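Local coordinates for minor capsid protein (Cafeteriavirus-dependent mavirus, PDB 6G42), which serves as the penton protein of the virophage capsid, a single jelly-roll subunit that assembles into pentamers probably closing the fivefold vertices, at residues C[156-159]-C[160-164]. Numbering follows the deposited sequence.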
# COMPACT_ATOMS: atom_id res chain seq x y z
N ILE C 156 34.78 3.17 18.36
CA ILE C 156 34.55 4.35 17.52
C ILE C 156 33.55 5.24 18.26
O ILE C 156 32.55 4.76 18.79
CB ILE C 156 33.98 3.97 16.14
CG1 ILE C 156 34.98 3.09 15.37
CG2 ILE C 156 33.65 5.22 15.32
CD1 ILE C 156 34.38 2.35 14.19
N MET C 157 33.83 6.55 18.27
CA MET C 157 32.98 7.55 18.93
C MET C 157 32.25 8.39 17.90
O MET C 157 32.85 8.79 16.90
CB MET C 157 33.84 8.51 19.77
CG MET C 157 34.55 7.88 20.96
SD MET C 157 35.86 8.95 21.57
CE MET C 157 34.97 10.41 22.07
N PHE C 158 30.97 8.66 18.15
CA PHE C 158 30.14 9.56 17.34
C PHE C 158 29.68 10.68 18.27
O PHE C 158 29.17 10.42 19.36
CB PHE C 158 28.88 8.83 16.84
CG PHE C 158 29.07 8.01 15.58
CD1 PHE C 158 30.29 7.43 15.22
CD2 PHE C 158 27.97 7.77 14.75
CE1 PHE C 158 30.41 6.67 14.07
CE2 PHE C 158 28.09 7.01 13.60
CZ PHE C 158 29.31 6.45 13.26
N ASN C 159 29.83 11.93 17.83
CA ASN C 159 29.25 13.08 18.56
C ASN C 159 27.73 13.14 18.34
O ASN C 159 27.18 12.32 17.61
CB ASN C 159 29.96 14.40 18.20
CG ASN C 159 29.59 14.92 16.82
OD1 ASN C 159 29.27 14.15 15.92
ND2 ASN C 159 29.68 16.23 16.65
N ASP C 160 27.06 14.11 18.95
CA ASP C 160 25.60 14.12 18.97
C ASP C 160 24.93 14.34 17.60
O ASP C 160 23.83 13.83 17.38
CB ASP C 160 25.06 15.15 19.98
CG ASP C 160 23.61 14.88 20.37
OD1 ASP C 160 23.26 13.71 20.64
OD2 ASP C 160 22.81 15.85 20.40
N ASP C 161 25.56 15.07 16.70
CA ASP C 161 25.04 15.21 15.33
C ASP C 161 25.15 13.90 14.54
O ASP C 161 24.23 13.53 13.81
CB ASP C 161 25.70 16.37 14.58
CG ASP C 161 25.10 17.74 14.96
OD1 ASP C 161 24.50 17.87 16.05
OD2 ASP C 161 25.25 18.69 14.16
N MET C 162 26.28 13.21 14.68
CA MET C 162 26.48 11.87 14.09
C MET C 162 25.51 10.85 14.70
O MET C 162 24.86 10.10 13.99
CB MET C 162 27.92 11.40 14.30
CG MET C 162 28.94 12.08 13.41
SD MET C 162 29.02 11.37 11.75
CE MET C 162 29.92 9.86 12.09
N ARG C 163 25.45 10.84 16.03
CA ARG C 163 24.51 10.01 16.79
C ARG C 163 23.09 10.07 16.21
O ARG C 163 22.50 9.04 15.91
CB ARG C 163 24.50 10.46 18.26
CG ARG C 163 23.42 9.86 19.16
CD ARG C 163 23.67 8.40 19.44
NE ARG C 163 22.82 7.93 20.54
CZ ARG C 163 21.65 7.32 20.41
NH1 ARG C 163 21.10 7.08 19.21
NH2 ARG C 163 20.99 6.95 21.51
N VAL C 164 22.57 11.28 16.06
CA VAL C 164 21.19 11.48 15.60
C VAL C 164 21.01 11.01 14.16
O VAL C 164 20.10 10.22 13.87
CB VAL C 164 20.73 12.95 15.79
CG1 VAL C 164 19.34 13.17 15.20
CG2 VAL C 164 20.69 13.30 17.27
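M162 curls its thioether over one face of the F158 ring, with CE 3.6 Å from the ring centroid and only 9° off the normal. This is a CH-pi contact of the methyl, to which the flat phenylalanine offers a broad face; the sulfur stands farther back, SD 4.9 Å from the same centroid, still above the face, which makes the pair a Met-aromatic contact. An unbranched, flexible methionine suits the place: CG lies anti to the carbonyl carbon (chi1 -74°), and further bends at chi2 and chi3 fold the chain back so that its methyl lands over the ring centre. M162 CB meets the ring's near end, 3.7 Å from F158 CD2.

Between strand 154-158, the middle strand of a five-stranded antiparallel sheet, and helix 160-165, N159 is the N-cap. Asparagine fits because its short amide reaches forward over the first turn: OD1 accepts a weak capping bond from M162 N at 3.4 Å, while the main-chain O of N159 takes the i-to-i+4 bond from R163 N at 2.8 Å, the first of the helix. CG sits between the backbone N and the carbonyl carbon (chi1 74°), which, with the amide twist, brings OD1 within range of M162 N. N159 ND2 donates to D72 O, tying this buried amide to the segment before strand 74-79. Acidic D160 and D161 suit the first turn, probably interacting favourably with the helix dipole, and both carboxylates accept from NE2 of Q294 of a neighbouring subunit.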